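Local coordinates for G-protein interacting protein 1 (Dictyostelium discoideum, PDB 5Z1N) that probably sequesters heterotrimeric G proteins in the cytosol by binding them, and encloses phospholipid in its C-terminal TNFAIP8-like helical domain, the part present here, at residues Val21-Ile25 against Ala34-Glu38; Asp66-Arg70 against Tyr161-Ile167; Leu95-Ser99 against Gly133-Thr139. All coordinates share one frame; numbering follows the deposited sequence.

Contact 1 of 3, residues Val21-Ile25 against Ala34-Glu38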
loop_
_atom_site.group_PDB
_atom_site.type_symbol
_atom_site.label_atom_id
_atom_site.label_comp_id
_atom_site.label_asym_id
_atom_site.label_seq_id
_atom_site.Cartn_x
_atom_site.Cartn_y
_atom_site.Cartn_z
ATOM N N VAL A 21 -7.925 -0.581 3.804
ATOM C CA VAL A 21 -7.067 -1.698 3.410
ATOM C C VAL A 21 -7.299 -2.899 4.321
ATOM O O VAL A 21 -7.450 -4.035 3.857
ATOM C CB VAL A 21 -5.589 -1.268 3.419
ATOM C CG1 VAL A 21 -4.697 -2.467 3.171
ATOM C CG2 VAL A 21 -5.347 -0.205 2.374
ATOM N N LYS A 22 -7.344 -2.660 5.635
ATOM C CA LYS A 22 -7.470 -3.758 6.589
ATOM C C LYS A 22 -8.785 -4.500 6.411
ATOM O O LYS A 22 -8.822 -5.733 6.498
ATOM C CB LYS A 22 -7.348 -3.244 8.020
ATOM C CG LYS A 22 -7.443 -4.355 9.063
ATOM C CD LYS A 22 -7.334 -3.830 10.485
ATOM C CE LYS A 22 -7.282 -4.983 11.474
ATOM N NZ LYS A 22 -7.194 -4.543 12.896
ATOM N N LYS A 23 -9.879 -3.773 6.172
ATOM C CA LYS A 23 -11.153 -4.458 5.963
ATOM C C LYS A 23 -11.101 -5.331 4.715
ATOM O O LYS A 23 -11.572 -6.481 4.727
ATOM C CB LYS A 23 -12.296 -3.448 5.865
ATOM C CG LYS A 23 -13.665 -4.095 5.684
ATOM C CD LYS A 23 -14.800 -3.147 6.047
ATOM C CE LYS A 23 -14.830 -1.925 5.137
ATOM N NZ LYS A 23 -15.857 -0.928 5.574
ATOM N N ILE A 24 -10.506 -4.814 3.635
ATOM C CA ILE A 24 -10.398 -5.621 2.420
ATOM C C ILE A 24 -9.555 -6.871 2.672
ATOM O O ILE A 24 -9.912 -7.981 2.240
ATOM C CB ILE A 24 -9.841 -4.765 1.270
ATOM C CG1 ILE A 24 -10.916 -3.777 0.804
ATOM C CG2 ILE A 24 -9.383 -5.641 0.120
ATOM C CD1 ILE A 24 -10.405 -2.664 -0.093
ATOM N N ILE A 25 -8.440 -6.720 3.393
ATOM C CA ILE A 25 -7.592 -7.871 3.702
ATOM C C ILE A 25 -8.364 -8.899 4.517
ATOM O O ILE A 25 -8.270 -10.107 4.264
ATOM C CB ILE A 25 -6.313 -7.425 4.432
ATOM C CG1 ILE A 25 -5.458 -6.536 3.535
ATOM C CG2 ILE A 25 -5.504 -8.641 4.877
ATOM C CD1 ILE A 25 -4.197 -6.059 4.209
ATOM N N ALA A 34 -4.848 -9.823 8.557
ATOM C CA ALA A 34 -5.227 -8.412 8.529
ATOM C C ALA A 34 -4.586 -7.642 9.677
ATOM O O ALA A 34 -4.118 -6.511 9.490
ATOM C CB ALA A 34 -6.747 -8.274 8.576
ATOM N N ASN A 35 -4.563 -8.237 10.872
ATOM C CA ASN A 35 -3.927 -7.591 12.013
ATOM C C ASN A 35 -2.424 -7.468 11.797
ATOM O O ASN A 35 -1.830 -6.414 12.074
ATOM C CB ASN A 35 -4.230 -8.373 13.295
ATOM C CG ASN A 35 -5.698 -8.315 13.684
ATOM O OD1 ASN A 35 -6.417 -7.392 13.305
ATOM N ND2 ASN A 35 -6.149 -9.304 14.447
ATOM N N GLU A 36 -1.800 -8.530 11.281
ATOM C CA GLU A 36 -0.368 -8.484 11.005
ATOM C C GLU A 36 -0.038 -7.413 9.975
ATOM O O GLU A 36 0.925 -6.657 10.142
ATOM C CB GLU A 36 0.123 -9.853 10.521
ATOM C CG GLU A 36 1.619 -9.892 10.210
ATOM C CD GLU A 36 1.997 -10.995 9.237
ATOM O OE1 GLU A 36 1.093 -11.583 8.608
ATOM O OE2 GLU A 36 3.206 -11.272 9.098
ATOM N N MET A 37 -0.824 -7.335 8.901
ATOM C CA MET A 37 -0.553 -6.355 7.857
ATOM C C MET A 37 -0.791 -4.936 8.354
ATOM O O MET A 37 -0.051 -4.020 7.984
ATOM C CB MET A 37 -1.407 -6.651 6.625
ATOM C CG MET A 37 -0.979 -7.908 5.878
ATOM S SD MET A 37 0.620 -7.711 5.076
ATOM C CE MET A 37 1.370 -9.305 5.385
ATOM N N GLU A 38 -1.812 -4.729 9.189
ATOM C CA GLU A 38 -2.034 -3.400 9.755
ATOM C C GLU A 38 -0.847 -2.973 10.609
ATOM O O GLU A 38 -0.321 -1.857 10.460
ATOM C CB GLU A 38 -3.326 -3.378 10.577
ATOM C CG GLU A 38 -3.598 -2.046 11.268
ATOM C CD GLU A 38 -4.703 -2.128 12.313
ATOM O OE1 GLU A 38 -4.823 -3.176 12.983
ATOM O OE2 GLU A 38 -5.458 -1.145 12.461
HETATM O O HOH W 1 -7.179 -1.551 14.499
#
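Lys22 reaches across to Glu38 and Asn35, and both hydrogen bonds between residues 21-25 and 34-38 start from its NZ. Its extended chain, with CG anti to the backbone N (chi1 -179°), carries the ammonium group to the far end of the contact. There NZ forms a salt bridge with Glu38 OE1 at 2.7 Å, coming from above the carboxylate plane. The same nitrogen donates to Asn35 OD1 at 3.0 Å, at a C=O...N angle of 156° and somewhat tilted from the carbonyl plane. Water 1 rounds off the group: it donates to Glu38 OE2 at 2.7 Å and takes a weak, long bond from NZ. The carboxylate has a second positive partner, Lys7, on OE2, so it is shared between two lysines and is probably kept ionised by them. Were Lys22 an alanine, Glu38 OE1 would probably lose its charge partner on this helix and the Asn35 amide would be freer to turn.

The frame for these bonds is a helical hairpin. Helices 12-28 and 31-53 are joined by a very short connection and run nearly antiparallel, with short-segment axes 9.2 Å apart at an angle of 152°.

Apolar contacts occupy the inward side, facing helix 119-132. Ala34, small enough to let the backbones close up, presents CB to Ile25 CG2 at 3.9 Å. The other branch of Ile25 runs on to CD1, which meets Met37 CB at 3.7 Å, the two side chains crossing at about a right angle. Phe131 of helix 119-132 touches both Ile25 and Met37, and Leu132 also packs on Ile25.

Contact 2 of 3, residues Asp66-Arg70 against Tyr161-Ile167. With PEF (di-palmitoyl-3-sn-phosphatidylethanolamine), chain B; LHG (1,2-dipalmitoyl-phosphatidyl-glycerole), chain C.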
loop_
_atom_site.group_PDB
_atom_site.type_symbol
_atom_site.label_atom_id
_atom_site.label_comp_id
_atom_site.label_asym_id
_atom_site.label_seq_id
_atom_site.Cartn_x
_atom_site.Cartn_y
_atom_site.Cartn_z
ATOM N N ASP A 66 8.107 7.387 -3.844
ATOM C CA ASP A 66 6.943 8.214 -4.130
ATOM C C ASP A 66 6.392 7.904 -5.514
ATOM O O ASP A 66 5.255 7.431 -5.663
ATOM C CB ASP A 66 7.326 9.691 -4.007
ATOM C CG ASP A 66 6.267 10.617 -4.556
ATOM O OD1 ASP A 66 5.229 10.789 -3.890
ATOM O OD2 ASP A 66 6.474 11.178 -5.652
ATOM N N ARG A 67 7.226 8.108 -6.536
ATOM C CA ARG A 67 6.809 7.840 -7.908
ATOM C C ARG A 67 6.226 6.439 -8.037
ATOM O O ARG A 67 5.121 6.259 -8.567
ATOM C CB ARG A 67 7.992 8.023 -8.859
ATOM C CG ARG A 67 8.203 9.459 -9.308
ATOM C CD ARG A 67 9.238 9.547 -10.421
ATOM N NE ARG A 67 10.576 9.822 -9.904
ATOM C CZ ARG A 67 11.035 11.037 -9.624
ATOM N NH1 ARG A 67 12.266 11.191 -9.158
ATOM N NH2 ARG A 67 10.263 12.100 -9.810
ATOM N N ALA A 68 6.943 5.435 -7.520
ATOM C CA ALA A 68 6.467 4.065 -7.662
ATOM C C ALA A 68 5.076 3.927 -7.068
ATOM O O ALA A 68 4.145 3.453 -7.735
ATOM C CB ALA A 68 7.444 3.091 -7.004
ATOM N N LEU A 69 4.899 4.417 -5.839
ATOM C CA LEU A 69 3.599 4.305 -5.193
ATOM C C LEU A 69 2.532 4.962 -6.048
ATOM O O LEU A 69 1.483 4.368 -6.321
ATOM C CB LEU A 69 3.645 4.934 -3.801
ATOM C CG LEU A 69 4.411 4.145 -2.738
ATOM C CD1 LEU A 69 4.472 4.938 -1.445
ATOM C CD2 LEU A 69 3.766 2.785 -2.508
ATOM N N ARG A 70 2.823 6.163 -6.553
ATOM C CA ARG A 70 1.808 6.865 -7.324
ATOM C C ARG A 70 1.470 6.083 -8.582
ATOM O O ARG A 70 0.288 5.886 -8.895
ATOM C CB ARG A 70 2.275 8.290 -7.626
ATOM C CG ARG A 70 2.264 9.150 -6.361
ATOM C CD ARG A 70 2.415 10.627 -6.636
ATOM N NE ARG A 70 3.784 10.990 -6.983
ATOM C CZ ARG A 70 4.134 11.541 -8.139
ATOM N NH1 ARG A 70 3.213 11.796 -9.059
ATOM N NH2 ARG A 70 5.403 11.844 -8.376
ATOM N N TYR A 161 -4.099 11.296 -4.893
ATOM C CA TYR A 161 -2.693 11.549 -4.616
ATOM C C TYR A 161 -1.765 11.206 -5.776
ATOM O O TYR A 161 -0.545 11.322 -5.622
ATOM C CB TYR A 161 -2.265 10.760 -3.374
ATOM C CG TYR A 161 -2.926 11.228 -2.101
ATOM C CD1 TYR A 161 -2.439 12.330 -1.411
ATOM C CD2 TYR A 161 -4.040 10.573 -1.593
ATOM C CE1 TYR A 161 -3.041 12.767 -0.248
ATOM C CE2 TYR A 161 -4.650 11.004 -0.428
ATOM C CZ TYR A 161 -4.147 12.103 0.237
ATOM O OH TYR A 161 -4.744 12.538 1.397
ATOM N N THR A 162 -2.300 10.808 -6.932
ATOM C CA THR A 162 -1.446 10.293 -7.997
ATOM C C THR A 162 -0.613 11.376 -8.677
ATOM O O THR A 162 0.441 11.061 -9.241
ATOM C CB THR A 162 -2.293 9.569 -9.046
ATOM O OG1 THR A 162 -3.281 10.469 -9.562
ATOM C CG2 THR A 162 -2.986 8.362 -8.432
ATOM N N GLN A 163 -1.047 12.635 -8.639
ATOM C CA GLN A 163 -0.388 13.687 -9.405
ATOM C C GLN A 163 0.499 14.594 -8.566
ATOM O O GLN A 163 1.207 15.433 -9.132
ATOM C CB GLN A 163 -1.430 14.542 -10.135
ATOM C CG GLN A 163 -2.439 13.732 -10.924
ATOM C CD GLN A 163 -2.884 14.432 -12.189
ATOM O OE1 GLN A 163 -3.871 15.167 -12.193
ATOM N NE2 GLN A 163 -2.150 14.211 -13.275
ATOM N N ILE A 164 0.483 14.454 -7.244
ATOM C CA ILE A 164 1.262 15.294 -6.345
ATOM C C ILE A 164 2.158 14.395 -5.506
ATOM O O ILE A 164 1.756 13.286 -5.134
ATOM C CB ILE A 164 0.347 16.157 -5.449
ATOM C CG1 ILE A 164 1.167 16.996 -4.465
ATOM C CG2 ILE A 164 -0.647 15.282 -4.697
ATOM C CD1 ILE A 164 0.313 17.768 -3.473
ATOM N N GLU A 165 3.376 14.865 -5.228
ATOM C CA GLU A 165 4.302 14.122 -4.380
ATOM C C GLU A 165 3.643 13.747 -3.059
ATOM O O GLU A 165 2.982 14.573 -2.421
ATOM C CB GLU A 165 5.561 14.950 -4.116
ATOM C CG GLU A 165 6.383 15.274 -5.347
ATOM C CD GLU A 165 7.490 16.266 -5.047
ATOM O OE1 GLU A 165 7.240 17.216 -4.275
ATOM O OE2 GLU A 165 8.608 16.093 -5.576
ATOM N N LEU A 166 3.827 12.491 -2.651
ATOM C CA LEU A 166 3.177 12.006 -1.438
ATOM C C LEU A 166 3.776 12.644 -0.190
ATOM O O LEU A 166 3.047 12.985 0.749
ATOM C CB LEU A 166 3.275 10.482 -1.363
ATOM C CG LEU A 166 2.560 9.693 -2.463
ATOM C CD1 LEU A 166 2.783 8.201 -2.282
ATOM C CD2 LEU A 166 1.081 10.016 -2.473
ATOM N N ILE A 167 5.098 12.803 -0.153
ATOM C CA ILE A 167 5.792 13.428 0.968
ATOM C C ILE A 167 6.664 14.551 0.426
ATOM O O ILE A 167 7.435 14.345 -0.518
ATOM C CB ILE A 167 6.644 12.418 1.762
ATOM C CG1 ILE A 167 5.862 11.126 2.018
ATOM C CG2 ILE A 167 7.102 13.029 3.079
ATOM C CD1 ILE A 167 4.694 11.297 2.962
HETATM C C2 PEF B . 0.253 10.589 6.292
HETATM C C1 PEF B . 1.472 11.478 6.083
HETATM N N PEF B . 1.875 16.486 2.921
HETATM C C3 PEF B . -1.038 11.323 5.965
HETATM C C4 PEF B . 2.996 14.616 3.971
HETATM C C5 PEF B . 3.176 15.940 3.242
HETATM C C10 PEF B . -0.059 8.240 6.003
HETATM C C11 PEF B . 0.245 6.944 5.293
HETATM C C12 PEF B . -1.007 6.101 5.077
HETATM C C13 PEF B . -0.665 4.994 4.087
HETATM C C14 PEF B . -1.782 3.974 3.896
HETATM C C15 PEF B . -1.481 3.143 2.651
HETATM C C16 PEF B . -2.487 2.019 2.451
HETATM C C17 PEF B . -2.421 1.456 1.034
HETATM C C18 PEF B . -0.987 1.207 0.580
HETATM C C19 PEF B . -0.885 -0.055 -0.272
HETATM C C20 PEF B . -1.912 -0.076 -1.401
HETATM C C21 PEF B . -2.680 -1.392 -1.399
HETATM C C22 PEF B . -3.799 -1.388 -2.434
HETATM C C23 PEF B . -4.793 -2.516 -2.173
HETATM C C24 PEF B . -5.838 -2.584 -3.279
HETATM C C25 PEF B . -6.928 -3.579 -2.946
HETATM C C30 PEF B . -2.001 10.456 3.858
HETATM C C31 PEF B . -2.158 10.518 2.358
HETATM C C32 PEF B . -1.315 9.431 1.702
HETATM C C33 PEF B . 0.174 9.736 1.815
HETATM C C34 PEF B . 0.990 8.448 1.802
HETATM C C35 PEF B . 2.484 8.741 1.707
HETATM C C36 PEF B . 3.309 7.590 2.273
HETATM C C37 PEF B . 4.754 7.632 1.786
HETATM C C38 PEF B . 5.601 6.589 2.511
HETATM C C39 PEF B . 6.345 5.691 1.528
HETATM C C40 PEF B . 7.229 4.672 2.241
HETATM C C41 PEF B . 6.421 3.747 3.146
HETATM C C42 PEF B . 5.427 2.897 2.361
HETATM C C43 PEF B . 4.782 1.851 3.263
HETATM C C44 PEF B . 3.755 1.015 2.510
HETATM C C45 PEF B . 3.294 -0.153 3.354
HETATM O O4 PEF B . -0.652 8.262 7.067
HETATM O O5 PEF B . -2.573 9.599 4.512
HETATM O O2 PEF B . 0.367 9.489 5.400
HETATM O O3 PEF B . -1.143 11.403 4.548
HETATM O O1P PEF B . 2.009 14.883 7.557
HETATM O O2P PEF B . 3.626 13.289 6.229
HETATM O O3P PEF B . 1.132 12.840 6.310
HETATM O O4P PEF B . 2.039 14.759 5.019
HETATM P P PEF B . 2.286 13.961 6.389
HETATM O O1 LHG C . 5.062 15.696 3.786
HETATM C C1 LHG C . 3.847 16.394 3.490
HETATM C C2 LHG C . 2.836 15.440 2.865
HETATM O O2 LHG C . 1.599 16.127 2.653
HETATM C C3 LHG C . 2.594 14.266 3.804
#
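Helix 59-81 and the loop after helix 151-158 approach closely at two points, Arg70 with Thr162 (CA atoms 4.8 Å apart) and Asp66 with Leu166, one helical turn apart on the helix side. Asp66 and Arg70 use that spacing to form a salt bridge with each other while each also binds loop backbone. Arg70 grips the carboxylate side-on, NE and NH2 both donating to Asp66 OD2 from the same face of its plane, each at 3.0 Å. The other oxygen, Asp66 OD1, accepts from Leu166 N on its syn side in a nearly straight bond (173° at the hydrogen); the modelled length is unusually short and its exact value doubtful.

On the other edge of the guanidinium, NH1 donates to Thr162 O at 2.9 Å, with the acceptor close to the guanidinium plane. The donor stands above the carbonyl plane, 35° out of it. With Asp66 and Thr162 both held near its plane, the group has little freedom to rotate. Glu165 N lies over one of its faces, towards the rim. An arginine suits this place because its planar array of N-H groups can serve a carboxylate and a carbonyl at once.

Leu166 turns inward, its CD1 packing on Leu69 CB at 3.7 Å. Beyond this pair is the bound phosphatidylethanolamine: Leu69 CD1 touches C39 of an acyl chain at 3.6 Å, and Ile167 CD1 lies at 3.6 Å from C35. Tyr161 turns one ring face to the same lipid, C32 standing 4.1 Å above the plane over the ring centre. The salt-bridged pair bound to the loop backbone, with the apolar side chains facing the lipid, makes the C-terminal loop part of the wall of the lipid pocket, consistent with the central hydrophobic cavity of the TNFAIP8 helical fold.

Contact 3 of 3, residues Leu95-Ser99 against Gly133-Thr139. With PEF (di-palmitoyl-3-sn-phosphatidylethanolamine), chain B.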
loop_
_atom_site.group_PDB
_atom_site.type_symbol
_atom_site.label_atom_id
_atom_site.label_comp_id
_atom_site.label_asym_id
_atom_site.label_seq_id
_atom_site.Cartn_x
_atom_site.Cartn_y
_atom_site.Cartn_z
ATOM N N LEU A 95 -3.869 -4.573 -13.873
ATOM C CA LEU A 95 -3.546 -4.904 -12.491
ATOM C C LEU A 95 -2.090 -5.326 -12.365
ATOM O O LEU A 95 -1.406 -4.961 -11.398
ATOM C CB LEU A 95 -4.485 -6.001 -11.984
ATOM C CG LEU A 95 -5.937 -5.572 -11.744
ATOM C CD1 LEU A 95 -6.801 -6.766 -11.360
ATOM C CD2 LEU A 95 -6.004 -4.500 -10.663
ATOM N N GLU A 96 -1.592 -6.071 -13.355
ATOM C CA GLU A 96 -0.186 -6.447 -13.361
ATOM C C GLU A 96 0.704 -5.222 -13.233
ATOM O O GLU A 96 1.645 -5.213 -12.430
ATOM C CB GLU A 96 0.150 -7.219 -14.637
ATOM C CG GLU A 96 1.524 -7.854 -14.625
ATOM C CD GLU A 96 1.646 -8.985 -15.623
ATOM O OE1 GLU A 96 0.800 -9.059 -16.543
ATOM O OE2 GLU A 96 2.584 -9.800 -15.483
ATOM N N LYS A 97 0.400 -4.160 -13.988
ATOM C CA LYS A 97 1.221 -2.961 -13.897
ATOM C C LYS A 97 1.199 -2.405 -12.482
ATOM O O LYS A 97 2.256 -2.088 -11.918
ATOM C CB LYS A 97 0.754 -1.919 -14.912
ATOM C CG LYS A 97 1.119 -2.295 -16.339
ATOM C CD LYS A 97 0.871 -1.164 -17.318
ATOM C CE LYS A 97 1.383 -1.532 -18.706
ATOM N NZ LYS A 97 1.389 -0.358 -19.621
ATOM N N ALA A 98 0.012 -2.353 -11.865
ATOM C CA ALA A 98 -0.064 -1.961 -10.463
ATOM C C ALA A 98 0.879 -2.813 -9.628
ATOM O O ALA A 98 1.731 -2.290 -8.895
ATOM C CB ALA A 98 -1.500 -2.084 -9.952
ATOM N N SER A 99 0.783 -4.136 -9.785
ATOM C CA SER A 99 1.626 -5.029 -9.003
ATOM C C SER A 99 3.091 -4.716 -9.251
ATOM O O SER A 99 3.875 -4.548 -8.305
ATOM C CB SER A 99 1.310 -6.486 -9.348
ATOM O OG SER A 99 1.987 -7.374 -8.471
ATOM N N GLY A 133 0.844 -5.855 -2.677
ATOM C CA GLY A 133 1.027 -5.655 -4.096
ATOM C C GLY A 133 0.841 -6.898 -4.933
ATOM O O GLY A 133 1.190 -6.885 -6.119
ATOM N N SER A 134 0.306 -7.972 -4.362
ATOM C CA SER A 134 0.175 -9.224 -5.092
ATOM C C SER A 134 -0.906 -9.117 -6.160
ATOM O O SER A 134 -2.010 -8.633 -5.896
ATOM C CB SER A 134 -0.155 -10.362 -4.131
ATOM O OG SER A 134 -0.561 -11.516 -4.841
ATOM N N LEU A 135 -0.587 -9.588 -7.367
ATOM C CA LEU A 135 -1.602 -9.694 -8.409
ATOM C C LEU A 135 -2.725 -10.643 -8.003
ATOM O O LEU A 135 -3.881 -10.439 -8.394
ATOM C CB LEU A 135 -0.957 -10.151 -9.718
ATOM C CG LEU A 135 -1.851 -10.216 -10.956
ATOM C CD1 LEU A 135 -2.581 -8.899 -11.167
ATOM C CD2 LEU A 135 -1.019 -10.570 -12.179
ATOM N N ASP A 136 -2.416 -11.680 -7.217
ATOM C CA ASP A 136 -3.469 -12.569 -6.726
ATOM C C ASP A 136 -4.428 -11.825 -5.805
ATOM O O ASP A 136 -5.651 -12.022 -5.870
ATOM C CB ASP A 136 -2.858 -13.761 -5.993
ATOM C CG ASP A 136 -1.944 -14.583 -6.876
ATOM O OD1 ASP A 136 -2.220 -14.699 -8.084
ATOM O OD2 ASP A 136 -0.950 -15.120 -6.353
ATOM N N PHE A 137 -3.883 -10.974 -4.930
ATOM C CA PHE A 137 -4.710 -10.136 -4.067
ATOM C C PHE A 137 -5.627 -9.249 -4.899
ATOM O O PHE A 137 -6.834 -9.163 -4.640
ATOM C CB PHE A 137 -3.796 -9.304 -3.157
ATOM C CG PHE A 137 -4.521 -8.373 -2.221
ATOM C CD1 PHE A 137 -5.660 -8.775 -1.545
ATOM C CD2 PHE A 137 -4.032 -7.097 -1.990
ATOM C CE1 PHE A 137 -6.309 -7.910 -0.678
ATOM C CE2 PHE A 137 -4.673 -6.235 -1.121
ATOM C CZ PHE A 137 -5.813 -6.643 -0.463
ATOM N N PHE A 138 -5.075 -8.617 -5.936
ATOM C CA PHE A 138 -5.871 -7.716 -6.763
ATOM C C PHE A 138 -6.979 -8.468 -7.492
ATOM O O PHE A 138 -8.137 -8.037 -7.487
ATOM C CB PHE A 138 -4.969 -6.973 -7.754
ATOM C CG PHE A 138 -3.966 -6.053 -7.101
ATOM C CD1 PHE A 138 -4.146 -5.611 -5.798
ATOM C CD2 PHE A 138 -2.840 -5.631 -7.797
ATOM C CE1 PHE A 138 -3.222 -4.766 -5.200
ATOM C CE2 PHE A 138 -1.912 -4.790 -7.206
ATOM C CZ PHE A 138 -2.105 -4.353 -5.906
ATOM N N THR A 139 -6.653 -9.603 -8.123
ATOM C CA THR A 139 -7.677 -10.336 -8.869
ATOM C C THR A 139 -8.785 -10.830 -7.944
ATOM O O THR A 139 -9.979 -10.711 -8.267
ATOM C CB THR A 139 -7.058 -11.502 -9.644
ATOM O OG1 THR A 139 -6.418 -12.405 -8.738
ATOM C CG2 THR A 139 -6.041 -10.996 -10.659
HETATM C C2 PEF B . 0.253 10.589 6.292
HETATM C C1 PEF B . 1.472 11.478 6.083
HETATM N N PEF B . 1.875 16.486 2.921
HETATM C C3 PEF B . -1.038 11.323 5.965
HETATM C C4 PEF B . 2.996 14.616 3.971
HETATM C C5 PEF B . 3.176 15.940 3.242
HETATM C C10 PEF B . -0.059 8.240 6.003
HETATM C C11 PEF B . 0.245 6.944 5.293
HETATM C C12 PEF B . -1.007 6.101 5.077
HETATM C C13 PEF B . -0.665 4.994 4.087
HETATM C C14 PEF B . -1.782 3.974 3.896
HETATM C C15 PEF B . -1.481 3.143 2.651
HETATM C C16 PEF B . -2.487 2.019 2.451
HETATM C C17 PEF B . -2.421 1.456 1.034
HETATM C C18 PEF B . -0.987 1.207 0.580
HETATM C C19 PEF B . -0.885 -0.055 -0.272
HETATM C C20 PEF B . -1.912 -0.076 -1.401
HETATM C C21 PEF B . -2.680 -1.392 -1.399
HETATM C C22 PEF B . -3.799 -1.388 -2.434
HETATM C C23 PEF B . -4.793 -2.516 -2.173
HETATM C C24 PEF B . -5.838 -2.584 -3.279
HETATM C C25 PEF B . -6.928 -3.579 -2.946
HETATM C C30 PEF B . -2.001 10.456 3.858
HETATM C C31 PEF B . -2.158 10.518 2.358
HETATM C C32 PEF B . -1.315 9.431 1.702
HETATM C C33 PEF B . 0.174 9.736 1.815
HETATM C C34 PEF B . 0.990 8.448 1.802
HETATM C C35 PEF B . 2.484 8.741 1.707
HETATM C C36 PEF B . 3.309 7.590 2.273
HETATM C C37 PEF B . 4.754 7.632 1.786
HETATM C C38 PEF B . 5.601 6.589 2.511
HETATM C C39 PEF B . 6.345 5.691 1.528
HETATM C C40 PEF B . 7.229 4.672 2.241
HETATM C C41 PEF B . 6.421 3.747 3.146
HETATM C C42 PEF B . 5.427 2.897 2.361
HETATM C C43 PEF B . 4.782 1.851 3.263
HETATM C C44 PEF B . 3.755 1.015 2.510
HETATM C C45 PEF B . 3.294 -0.153 3.354
HETATM O O4 PEF B . -0.652 8.262 7.067
HETATM O O5 PEF B . -2.573 9.599 4.512
HETATM O O2 PEF B . 0.367 9.489 5.400
HETATM O O3 PEF B . -1.143 11.403 4.548
HETATM O O1P PEF B . 2.009 14.883 7.557
HETATM O O2P PEF B . 3.626 13.289 6.229
HETATM O O3P PEF B . 1.132 12.840 6.310
HETATM O O4P PEF B . 2.039 14.759 5.019
HETATM P P PEF B . 2.286 13.961 6.389
HETATM O O HOH W 2 2.284 -10.281 -7.691
HETATM O O HOH W 3 4.223 -6.598 -6.134
#
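Leu95 packs between Leu135 and Phe138, making the apolar centre where helix 92-113 meets helix 135-144 in this all-helical TNFAIP8-like fold. The short segments run towards antiparallel, their axes 9.5 Å apart at an angle of 138°. Leu135 starts its turn of helix pointing past the neighbour, but with CG anti to the backbone N (chi1 -175°) the side chain bends across and sets CD1 3.6 Å from Leu95 CB. Both methyls of Leu95 lie against Phe138 CB, CD2 at 4.0 Å.

The Phe138 ring enters edge first: Ser99 N and Leu95 O lie near its plane. Ala98 CB meets Phe138 CE2 at 3.9 Å. Ala98 is small enough to admit a phenyl ring beside the helix. At the other side CE1 reaches C24 of the bound phosphatidylethanolamine, also at 3.9 Å, while Phe137 touches the same acyl chain from a neighbouring position. Large aromatic residues suit a wall that must be apolar on both the protein and the lipid side.

Outward, the chain turns between helix 119-132 and helix 135-144. Gly133 leaves the helical conformation after the first, and Ser134 is the N-cap of the second, its hydroxyl accepting weak bonds from Asp136 N and Phe137 N. At this turn Ser99 OG donates to Gly133 O, nearly along the C=O axis, joining the helix to the carbonyl; the modelled 2.5 Å is short and its exact value uncertain. Water 2 uses the same hydroxyl as an acceptor and itself accepts from Leu135 N, at 3.0 Å from that nitrogen.

In the fold
Contact 1 is the most buried: none of its touching residues is exposed, though its lysine side is partly open, whereas contacts 2 and 3 include exposed ones. Contact 1 brings together helices adjacent in sequence; contact 2 instead pins the C-terminal loop to helix 59-81, and contact 3 pairs helix 92-113 with the start of helix 135-144. Charged side chains carry the polar bonds in contacts 1 and 2, a hydroxyl and waters in contact 3. Phe137 of contact 3 packs on Ile24 and Ile25 of contact 1. Contacts 2 and 3 do not touch, yet both meet the bound phosphatidylethanolamine, while contacts 1 and 2 lie on opposite sides of the chain's centre.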